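Local atomic coordinates of precorrin-3 methylase (Rhodobacter capsulatus, PDB entry 3NUT), a protein that probably transfers a methyl group from S-adenosyl-L-methionine to a precorrin intermediate on the biosynthetic pathway to adenosylcobalamin. Residues L72-A76 and E77-V81; F149-L152 and E153-R157; H178-T181 and R182-I186; E189-E192 and P193-I197. All blocks are in the same frame, centred on the assembly; numbering follows the deposited sequence.

Contact 1. Residues L72-A76 and E77-V81; sequences LEMAA and EGRRV
A Schellman motif closes helix 65-76, with Gly78 and Arg79 turning their backbone N-H groups back onto Ala75 and Met74. Arg79 N reaches Met74 O at 3.1 Å, the 6→1 bond of the motif, and inside that loop Gly78 N makes the 5→2 bond to Ala75 O, also at 3.1 Å. Met74 O takes a second donor, Glu77 N at 2.8 Å, which comes from the opposite face of the carbonyl plane, so two bonds grip this one oxygen. Gly78 makes the reversal with a positive phi of 92°, where any CB would be jammed against the carbonyl oxygen of Glu77. Just beyond the turn, Ala75 CA points its hydrogen almost straight at Arg79 O, 3.5 Å away, a CA-H...O contact. On the strand side Met74 CB packs on Val81 CG2 at 3.8 Å; that methyl stands beside the backbone N of Val81. Met74 bends at its sulfur toward the Arg79 guanidinium, but the placement of its methyl there is doubtful. Arg79 NH2 forms a salt bridge with Asp37. Strand 80-85 then enters the parallel sheet between strands 37-40 and 10-15, with Val81 on Val39, Ala75 on Val11 and Met74 on His57 of strand 55-58.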
loop_
_atom_site.group_PDB
_atom_site.type_symbol
_atom_site.label_atom_id
_atom_site.label_comp_id
_atom_site.label_asym_id
_atom_site.label_seq_id
_atom_site.Cartn_x
_atom_site.Cartn_y
_atom_site.Cartn_z
ATOM N N LEU A 72 -1.653 24.079 -10.648
ATOM C CA LEU A 72 -2.630 24.127 -11.731
ATOM C C LEU A 72 -2.443 25.366 -12.589
ATOM O O LEU A 72 -2.598 25.302 -13.812
ATOM C CB LEU A 72 -4.063 24.080 -11.202
ATOM C CG LEU A 72 -4.613 22.857 -10.481
ATOM C CD1 LEU A 72 -5.984 23.240 -9.961
ATOM C CD2 LEU A 72 -4.723 21.665 -11.435
ATOM N N GLU A 73 -2.087 26.480 -11.953
ATOM C CA GLU A 73 -1.955 27.758 -12.656
ATOM C C GLU A 73 -0.773 27.746 -13.577
ATOM O O GLU A 73 -0.821 28.348 -14.657
ATOM C CB GLU A 73 -1.798 28.934 -11.682
ATOM C CG GLU A 73 -3.082 29.342 -10.945
ATOM C CD GLU A 73 -2.796 30.229 -9.721
ATOM O OE1 GLU A 73 -1.640 30.655 -9.532
ATOM O OE2 GLU A 73 -3.719 30.512 -8.943
ATOM N N MET A 74 0.305 27.087 -13.137
ATOM C CA MET A 74 1.522 26.998 -13.935
ATOM C C MET A 74 1.273 26.082 -15.138
ATOM O O MET A 74 1.731 26.362 -16.236
ATOM C CB MET A 74 2.703 26.482 -13.118
ATOM C CG MET A 74 3.173 27.369 -11.948
ATOM S SD MET A 74 4.506 26.510 -10.955
ATOM C CE MET A 74 5.806 27.276 -11.766
ATOM N N ALA A 75 0.532 25.000 -14.915
ATOM C CA ALA A 75 0.244 24.055 -15.971
ATOM C C ALA A 75 -0.523 24.755 -17.082
ATOM O O ALA A 75 -0.402 24.390 -18.244
ATOM C CB ALA A 75 -0.524 22.861 -15.439
ATOM N N ALA A 76 -1.276 25.789 -16.722
ATOM C CA ALA A 76 -2.039 26.565 -17.694
ATOM C C ALA A 76 -1.143 27.505 -18.481
ATOM O O ALA A 76 -1.503 27.917 -19.581
ATOM C CB ALA A 76 -3.163 27.334 -17.021
ATOM N N GLU A 77 0.023 27.846 -17.941
ATOM C CA GLU A 77 0.983 28.597 -18.728
ATOM C C GLU A 77 1.794 27.677 -19.610
ATOM O O GLU A 77 2.760 28.133 -20.232
ATOM C CB GLU A 77 1.972 29.339 -17.839
ATOM C CG GLU A 77 1.381 30.281 -16.864
ATOM C CD GLU A 77 2.418 30.757 -15.865
ATOM O OE1 GLU A 77 3.592 30.312 -15.949
ATOM O OE2 GLU A 77 2.047 31.572 -14.990
ATOM N N GLY A 78 1.459 26.390 -19.620
ATOM C CA GLY A 78 2.215 25.414 -20.385
ATOM C C GLY A 78 3.348 24.691 -19.645
ATOM O O GLY A 78 4.029 23.860 -20.223
ATOM N N ARG A 79 3.515 24.970 -18.352
ATOM C CA ARG A 79 4.553 24.315 -17.532
ATOM C C ARG A 79 4.249 22.834 -17.217
ATOM O O ARG A 79 3.097 22.421 -17.128
ATOM C CB ARG A 79 4.846 25.141 -16.258
ATOM C CG ARG A 79 5.591 26.463 -16.545
ATOM C CD ARG A 79 5.432 27.523 -15.429
ATOM N NE ARG A 79 6.694 27.830 -14.739
ATOM C CZ ARG A 79 6.868 28.790 -13.808
ATOM N NH1 ARG A 79 5.856 29.578 -13.416
ATOM N NH2 ARG A 79 8.067 28.954 -13.253
ATOM N N ARG A 80 5.298 22.038 -17.095
ATOM C CA ARG A 80 5.162 20.638 -16.779
ATOM C C ARG A 80 5.560 20.497 -15.302
ATOM O O ARG A 80 6.750 20.437 -14.974
ATOM C CB ARG A 80 6.055 19.772 -17.707
ATOM C CG ARG A 80 5.511 19.577 -19.106
ATOM C CD ARG A 80 6.525 18.952 -20.060
ATOM N NE ARG A 80 7.122 20.038 -20.824
ATOM C CZ ARG A 80 8.409 20.156 -21.130
ATOM N NH1 ARG A 80 9.300 19.240 -20.744
ATOM N NH2 ARG A 80 8.799 21.224 -21.806
ATOM N N VAL A 81 4.550 20.405 -14.442
ATOM C CA VAL A 81 4.701 20.553 -13.006
ATOM C C VAL A 81 4.622 19.189 -12.349
ATOM O O VAL A 81 3.626 18.487 -12.499
ATOM C CB VAL A 81 3.601 21.474 -12.413
ATOM C CG1 VAL A 81 3.898 21.840 -10.985
ATOM C CG2 VAL A 81 3.446 22.778 -13.266
#

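Contact 2. Residues F149-L152 and E153-R157; sequences FEIL and EKRLR
Arg155 folds back along Ile151, one turn earlier in helix 149-161, the helix of the beta-alpha-beta unit that links strands 137-141 and 165-169. Arg155 CB lies 3.6 Å from Ile151 O, and CG closer still at 3.3 Å; the same oxygen accepts Arg155 N at 2.9 Å. A sharp bend at chi2 (-88°) then lays the arginine alongside Ile151, the two side chains pointing the same way. NE makes a weak hydrogen bond to Gly162 O of the second subunit. At the tip, Ile151 CG2 sits over one face of the guanidinium, toward its rim, 4.0 Å from Arg155 NH1. NH1 itself forms a salt bridge with Asp136 of the second subunit, so the methyl backs a charge used at the dimer interface. The other branch of Ile151 runs beside Lys154, with CD1 3.9 Å from Lys154 NZ. With an alanine at Ile151, the Arg155 guanidinium would probably lose the methyl that covers its face and be freer to swing away from its aspartate partner across the dimer, and the end of Lys154 would lose its apolar neighbour. The inward side of the helix carries Leu152 and Leu156, both resting on Ile140 of strand 137-141. On the side toward helix 179-190, where Phe149 touches Gln179 and Glu153 touches Ile186, Phe149 CE2 meets Glu153 CB obliquely at 4.1 Å, while Glu153 N bonds to Phe149 O at 3.1 Å.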
loop_
_atom_site.group_PDB
_atom_site.type_symbol
_atom_site.label_atom_id
_atom_site.label_comp_id
_atom_site.label_asym_id
_atom_site.label_seq_id
_atom_site.Cartn_x
_atom_site.Cartn_y
_atom_site.Cartn_z
ATOM N N PHE A 149 -11.299 14.306 17.217
ATOM C CA PHE A 149 -10.816 13.051 17.819
ATOM C C PHE A 149 -11.880 11.935 17.779
ATOM O O PHE A 149 -11.563 10.755 17.608
ATOM C CB PHE A 149 -10.322 13.285 19.255
ATOM C CG PHE A 149 -9.748 12.058 19.896
ATOM C CD1 PHE A 149 -8.400 11.743 19.741
ATOM C CD2 PHE A 149 -10.563 11.193 20.629
ATOM C CE1 PHE A 149 -7.871 10.591 20.316
ATOM C CE2 PHE A 149 -10.042 10.041 21.205
ATOM C CZ PHE A 149 -8.696 9.741 21.047
ATOM N N GLU A 150 -13.137 12.336 17.930
ATOM C CA GLU A 150 -14.299 11.465 17.810
ATOM C C GLU A 150 -14.205 10.446 16.659
ATOM O O GLU A 150 -14.422 9.251 16.873
ATOM C CB GLU A 150 -15.536 12.349 17.652
ATOM C CG GLU A 150 -16.869 11.679 17.915
ATOM C CD GLU A 150 -18.018 12.438 17.251
ATOM O OE1 GLU A 150 -18.864 13.015 17.984
ATOM O OE2 GLU A 150 -18.053 12.476 15.995
ATOM N N ILE A 151 -13.874 10.910 15.451
ATOM C CA ILE A 151 -13.832 10.032 14.272
ATOM C C ILE A 151 -12.668 9.026 14.288
ATOM O O ILE A 151 -12.836 7.849 13.941
ATOM C CB ILE A 151 -13.797 10.830 12.959
ATOM C CG1 ILE A 151 -14.993 11.800 12.864
ATOM C CG2 ILE A 151 -13.703 9.868 11.737
ATOM C CD1 ILE A 151 -16.371 11.140 12.628
ATOM N N LEU A 152 -11.491 9.495 14.677
ATOM C CA LEU A 152 -10.332 8.628 14.882
ATOM C C LEU A 152 -10.642 7.453 15.832
ATOM O O LEU A 152 -10.191 6.310 15.619
ATOM C CB LEU A 152 -9.159 9.455 15.422
ATOM C CG LEU A 152 -7.875 8.692 15.712
ATOM C CD1 LEU A 152 -7.464 7.875 14.485
ATOM C CD2 LEU A 152 -6.746 9.629 16.169
ATOM N N GLU A 153 -11.420 7.746 16.874
ATOM C CA GLU A 153 -11.803 6.748 17.865
ATOM C C GLU A 153 -12.748 5.721 17.228
ATOM O O GLU A 153 -12.552 4.509 17.377
ATOM C CB GLU A 153 -12.429 7.426 19.094
ATOM C CG GLU A 153 -12.518 6.525 20.340
ATOM C CD GLU A 153 -13.506 7.027 21.400
ATOM O OE1 GLU A 153 -13.504 6.433 22.506
ATOM O OE2 GLU A 153 -14.288 7.983 21.136
ATOM N N LYS A 154 -13.748 6.205 16.495
ATOM C CA LYS A 154 -14.653 5.317 15.761
ATOM C C LYS A 154 -13.857 4.390 14.814
ATOM O O LYS A 154 -14.209 3.212 14.633
ATOM C CB LYS A 154 -15.715 6.133 15.005
ATOM C CG LYS A 154 -16.589 5.333 14.014
ATOM C CD LYS A 154 -17.575 6.216 13.241
ATOM C CE LYS A 154 -16.875 7.040 12.157
ATOM N NZ LYS A 154 -17.868 7.766 11.271
ATOM N N ARG A 155 -12.771 4.917 14.243
ATOM C CA ARG A 155 -11.955 4.153 13.312
ATOM C C ARG A 155 -11.155 3.113 14.084
ATOM O O ARG A 155 -11.137 1.940 13.703
ATOM C CB ARG A 155 -11.017 5.054 12.484
ATOM C CG ARG A 155 -11.716 5.985 11.498
ATOM C CD ARG A 155 -11.941 5.335 10.132
ATOM N NE ARG A 155 -12.830 6.084 9.238
ATOM C CZ ARG A 155 -12.564 7.301 8.748
ATOM N NH1 ARG A 155 -11.428 7.927 9.091
ATOM N NH2 ARG A 155 -13.433 7.891 7.907
ATOM N N LEU A 156 -10.506 3.542 15.166
ATOM C CA LEU A 156 -9.693 2.618 15.959
ATOM C C LEU A 156 -10.486 1.416 16.430
ATOM O O LEU A 156 -10.113 0.297 16.150
ATOM C CB LEU A 156 -9.070 3.306 17.163
ATOM C CG LEU A 156 -7.704 3.983 17.097
ATOM C CD1 LEU A 156 -6.813 3.462 15.948
ATOM C CD2 LEU A 156 -7.894 5.458 17.016
ATOM N N ARG A 157 -11.605 1.658 17.110
ATOM C CA ARG A 157 -12.417 0.564 17.689
ATOM C C ARG A 157 -12.973 -0.414 16.660
ATOM O O ARG A 157 -13.016 -1.625 16.917
ATOM C CB ARG A 157 -13.541 1.100 18.595
ATOM C CG ARG A 157 -13.030 1.961 19.747
ATOM C CD ARG A 157 -14.151 2.323 20.720
ATOM N NE ARG A 157 -13.616 3.065 21.852
ATOM C CZ ARG A 157 -13.081 2.501 22.927
ATOM N NH1 ARG A 157 -13.034 1.181 23.021
ATOM N NH2 ARG A 157 -12.593 3.257 23.903
#

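Contact 3. Residues H178-T181 and R182-I186; sequences HQFT and RVLEI
The Phe180 ring carries Leu184 over one face, the leucine one turn further along; Leu184 CG stands above the plane but offset toward the rim, and Leu184 CD1 comes to 4.1 Å from Phe180 CE2. Val183 approaches the same ring obliquely, with its CB 4.3 Å from Phe180 CD1. Leu142, Pro220 and Ala223, all from loops, also pack on the phenylalanine. The ring reaches its neighbours because Phe180 CG stands opposite its own backbone N (chi1 -175°) and so leans in the direction the chain is running, while Leu184 CG stays beside its own N and turns back to meet it. A second flat group, the Arg182 guanidinium, makes a cation-pi contact with Phe149, and the amide of Gln179 donates through NE2 to Leu142 O, the first reaching helix 149-161, the second the loop after strand 137-141. These residues form the first turns of helix 179-190, which connects strands 165-169 and 196-201 of the five-stranded mixed sheet and packs against helix 149-161. Phe180 faces inward, its side chain about 7 Å from that of Thr227, a residue that binds S-adenosyl-L-homocysteine. Among the backbone bonds of the helix, Leu184 N to Phe180 O at 3.1 Å spans the same pair as the ring contact. At the start of the helix the aliphatic part of Arg182 rests on the preceding turn, its CG 3.3 Å from His178 O.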
loop_
_atom_site.group_PDB
_atom_site.type_symbol
_atom_site.label_atom_id
_atom_site.label_comp_id
_atom_site.label_asym_id
_atom_site.label_seq_id
_atom_site.Cartn_x
_atom_site.Cartn_y
_atom_site.Cartn_z
ATOM N N HIS A 178 -0.690 14.600 23.254
ATOM C CA HIS A 178 -1.201 13.506 24.092
ATOM C C HIS A 178 -2.241 12.642 23.366
ATOM O O HIS A 178 -3.118 12.043 24.005
ATOM C CB HIS A 178 -1.789 14.051 25.406
ATOM C CG HIS A 178 -0.937 15.087 26.080
ATOM N ND1 HIS A 178 0.324 14.813 26.574
ATOM C CD2 HIS A 178 -1.171 16.395 26.352
ATOM C CE1 HIS A 178 0.834 15.912 27.106
ATOM N NE2 HIS A 178 -0.053 16.887 26.985
ATOM N N GLN A 179 -2.145 12.563 22.037
ATOM C CA GLN A 179 -3.150 11.827 21.250
ATOM C C GLN A 179 -2.828 10.340 21.060
ATOM O O GLN A 179 -3.711 9.491 21.174
ATOM C CB GLN A 179 -3.401 12.510 19.905
ATOM C CG GLN A 179 -4.625 12.008 19.171
ATOM C CD GLN A 179 -5.239 13.095 18.320
ATOM O OE1 GLN A 179 -5.945 13.977 18.828
ATOM N NE2 GLN A 179 -4.967 13.051 17.016
ATOM N N PHE A 180 -1.566 10.039 20.773
ATOM C CA PHE A 180 -1.095 8.664 20.619
ATOM C C PHE A 180 -1.191 7.866 21.925
ATOM O O PHE A 180 -1.360 6.645 21.905
ATOM C CB PHE A 180 0.344 8.670 20.109
ATOM C CG PHE A 180 0.896 7.299 19.810
ATOM C CD1 PHE A 180 0.229 6.434 18.953
ATOM C CD2 PHE A 180 2.098 6.886 20.368
ATOM C CE1 PHE A 180 0.743 5.169 18.668
ATOM C CE2 PHE A 180 2.616 5.620 20.091
ATOM C CZ PHE A 180 1.937 4.762 19.235
ATOM N N THR A 181 -1.065 8.570 23.054
ATOM C CA THR A 181 -1.348 8.008 24.374
ATOM C C THR A 181 -2.799 7.528 24.432
ATOM O O THR A 181 -3.047 6.417 24.899
ATOM C CB THR A 181 -1.098 9.044 25.495
ATOM O OG1 THR A 181 0.233 9.561 25.384
ATOM C CG2 THR A 181 -1.305 8.421 26.900
ATOM N N ARG A 182 -3.745 8.348 23.953
ATOM C CA ARG A 182 -5.155 7.928 23.863
ATOM C C ARG A 182 -5.291 6.668 22.998
ATOM O O ARG A 182 -5.944 5.706 23.406
ATOM C CB ARG A 182 -6.074 9.025 23.314
ATOM C CG ARG A 182 -6.010 10.394 23.994
ATOM C CD ARG A 182 -7.148 10.630 25.011
ATOM N NE ARG A 182 -8.478 10.971 24.460
ATOM C CZ ARG A 182 -8.862 12.192 24.066
ATOM N NH1 ARG A 182 -8.017 13.217 24.120
ATOM N NH2 ARG A 182 -10.092 12.395 23.600
ATOM N N VAL A 183 -4.655 6.673 21.822
ATOM C CA VAL A 183 -4.715 5.540 20.887
ATOM C C VAL A 183 -4.265 4.204 21.489
ATOM O O VAL A 183 -4.912 3.181 21.263
ATOM C CB VAL A 183 -3.936 5.836 19.559
ATOM C CG1 VAL A 183 -3.694 4.559 18.754
ATOM C CG2 VAL A 183 -4.683 6.871 18.711
ATOM N N LEU A 184 -3.165 4.209 22.243
ATOM C CA LEU A 184 -2.724 3.013 22.983
ATOM C C LEU A 184 -3.746 2.553 24.038
ATOM O O LEU A 184 -3.927 1.348 24.261
ATOM C CB LEU A 184 -1.368 3.258 23.646
ATOM C CG LEU A 184 -0.163 3.403 22.718
ATOM C CD1 LEU A 184 1.025 3.924 23.475
ATOM C CD2 LEU A 184 0.176 2.071 22.039
ATOM N N GLU A 185 -4.394 3.524 24.684
ATOM C CA GLU A 185 -5.413 3.251 25.693
ATOM C C GLU A 185 -6.574 2.547 25.017
ATOM O O GLU A 185 -6.992 1.472 25.462
ATOM C CB GLU A 185 -5.877 4.553 26.393
ATOM C CG GLU A 185 -6.699 4.348 27.689
ATOM C CD GLU A 185 -7.514 5.583 28.107
ATOM O OE1 GLU A 185 -7.380 6.019 29.273
ATOM O OE2 GLU A 185 -8.291 6.120 27.277
ATOM N N ILE A 186 -7.083 3.142 23.938
ATOM C CA ILE A 186 -8.135 2.504 23.150
ATOM C C ILE A 186 -7.715 1.077 22.768
ATOM O O ILE A 186 -8.520 0.146 22.809
ATOM C CB ILE A 186 -8.464 3.274 21.847
ATOM C CG1 ILE A 186 -8.467 4.797 22.052
ATOM C CG2 ILE A 186 -9.779 2.758 21.235
ATOM C CD1 ILE A 186 -9.797 5.401 22.401
#

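Contact 4. Residues E189-E192 and P193-I197; sequences EECE and PGRLI
Arg195 NE donates to Glu192 OE2 at 2.8 Å, a salt bridge with an N-H...O angle of 153° that spans a type I beta turn running from Glu192 to Arg195. The oxygen is met on its syn side, though from somewhat out of the carboxylate plane, and the two side chains cross at about a right angle with their flat groups 51° apart. Glu192 OE1 stays further off, 3.8 Å from Arg195 NH2. The same two residues are joined through the backbone, Arg195 N to Glu192 O at 3.1 Å, the bond that closes the turn. Pro193 and Gly194 occupy its two central positions, and the turn carries the chain from the end of helix 179-190 into strand 196-201. Glu192 holds CG in the crowded position between its N and carbonyl carbon (chi1 75°), which folds the carboxylate back over the turn, where OE2 also lies 3.4 Å from Arg195 CB. A leucine in place of Arg195 would probably leave the Glu192 carboxylate without its charged mate and free to rotate, and Cys191 SG without the flat group it lies against. Further out, Arg195 packs on Val231 of strand 227-231 and, with Glu192, on Ala234. Cys191, which touches Ala160 of helix 149-161, lies against the arginine: its SG is over one face of the guanidinium, toward the rim, 3.7 Å from Arg195 NH1.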
loop_
_atom_site.group_PDB
_atom_site.type_symbol
_atom_site.label_atom_id
_atom_site.label_comp_id
_atom_site.label_asym_id
_atom_site.label_seq_id
_atom_site.Cartn_x
_atom_site.Cartn_y
_atom_site.Cartn_z
ATOM N N GLU A 189 -7.877 -1.141 25.486
ATOM C CA GLU A 189 -9.304 -1.356 25.732
ATOM C C GLU A 189 -9.879 -2.467 24.884
ATOM O O GLU A 189 -10.588 -3.320 25.398
ATOM C CB GLU A 189 -10.117 -0.071 25.591
ATOM C CG GLU A 189 -9.992 0.833 26.816
ATOM C CD GLU A 189 -10.934 2.030 26.808
ATOM O OE1 GLU A 189 -11.904 2.034 26.028
ATOM O OE2 GLU A 189 -10.707 2.966 27.603
ATOM N N GLU A 190 -9.540 -2.489 23.600
ATOM C CA GLU A 190 -10.230 -3.365 22.637
ATOM C C GLU A 190 -9.491 -4.651 22.240
ATOM O O GLU A 190 -10.052 -5.497 21.544
ATOM C CB GLU A 190 -10.597 -2.564 21.386
ATOM C CG GLU A 190 -11.613 -1.468 21.619
ATOM C CD GLU A 190 -13.038 -1.927 21.408
ATOM O OE1 GLU A 190 -13.252 -3.004 20.809
ATOM O OE2 GLU A 190 -13.959 -1.198 21.826
ATOM N N CYS A 191 -8.247 -4.803 22.691
ATOM C CA CYS A 191 -7.391 -5.904 22.249
ATOM C C CYS A 191 -6.765 -6.677 23.399
ATOM O O CYS A 191 -6.603 -6.153 24.501
ATOM C CB CYS A 191 -6.256 -5.361 21.363
ATOM S SG CYS A 191 -6.769 -4.460 19.867
ATOM N N GLU A 192 -6.389 -7.924 23.122
ATOM C CA GLU A 192 -5.659 -8.757 24.079
ATOM C C GLU A 192 -4.260 -8.189 24.342
ATOM O O GLU A 192 -3.589 -7.758 23.400
ATOM C CB GLU A 192 -5.555 -10.194 23.562
ATOM C CG GLU A 192 -4.541 -10.400 22.423
ATOM C CD GLU A 192 -5.042 -9.937 21.057
ATOM O OE1 GLU A 192 -6.261 -9.679 20.902
ATOM O OE2 GLU A 192 -4.207 -9.846 20.130
ATOM N N PRO A 193 -3.812 -8.191 25.616
ATOM C CA PRO A 193 -2.501 -7.670 26.060
ATOM C C PRO A 193 -1.268 -8.086 25.238
ATOM O O PRO A 193 -0.350 -7.272 25.061
ATOM C CB PRO A 193 -2.372 -8.227 27.484
ATOM C CG PRO A 193 -3.778 -8.313 27.963
ATOM C CD PRO A 193 -4.644 -8.615 26.759
ATOM N N GLY A 194 -1.230 -9.338 24.777
ATOM C CA GLY A 194 -0.104 -9.849 23.981
ATOM C C GLY A 194 -0.120 -9.503 22.487
ATOM O O GLY A 194 0.594 -10.132 21.690
ATOM N N ARG A 195 -0.922 -8.502 22.112
ATOM C CA ARG A 195 -1.049 -8.043 20.725
ATOM C C ARG A 195 0.226 -7.343 20.289
ATOM O O ARG A 195 0.582 -6.290 20.832
ATOM C CB ARG A 195 -2.239 -7.085 20.591
ATOM C CG ARG A 195 -2.361 -6.372 19.242
ATOM C CD ARG A 195 -2.701 -7.322 18.124
ATOM N NE ARG A 195 -4.082 -7.804 18.161
ATOM C CZ ARG A 195 -5.131 -7.169 17.638
ATOM N NH1 ARG A 195 -4.990 -5.988 17.058
ATOM N NH2 ARG A 195 -6.339 -7.707 17.708
ATOM N N LEU A 196 0.911 -7.931 19.315
ATOM C CA LEU A 196 2.179 -7.406 18.850
ATOM C C LEU A 196 2.053 -5.997 18.238
ATOM O O LEU A 196 1.192 -5.746 17.405
ATOM C CB LEU A 196 2.792 -8.377 17.841
ATOM C CG LEU A 196 3.871 -9.419 18.201
ATOM C CD1 LEU A 196 3.945 -9.847 19.682
ATOM C CD2 LEU A 196 3.714 -10.638 17.294
ATOM N N ILE A 197 2.900 -5.082 18.697
ATOM C CA ILE A 197 3.018 -3.753 18.125
ATOM C C ILE A 197 4.470 -3.530 17.734
ATOM O O ILE A 197 5.400 -3.956 18.432
ATOM C CB ILE A 197 2.629 -2.634 19.107
ATOM C CG1 ILE A 197 1.470 -3.066 20.038
ATOM C CG2 ILE A 197 2.352 -1.319 18.344
ATOM C CD1 ILE A 197 0.080 -3.230 19.374
#

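From the N terminus, contact 1 comes first, closing the turn from helix 65-76 into strand 80-85 of the parallel sheet. It stands apart: its nearest atoms are about 25 Å from those of contact 2 and further from the rest. Contacts 2 and 3 each lie within a single helix, 149-161 and 179-190, and contact 4 closes the turn from the latter into strand 196-201. All four follow in series, with none nested or crossing. The last three group round the five-stranded mixed sheet. Ile186 packs on Glu153 and Arg157, joining contacts 2 and 3, while Arg157 forms salt bridges with Glu189 and Glu190, tying contact 2 to contact 4.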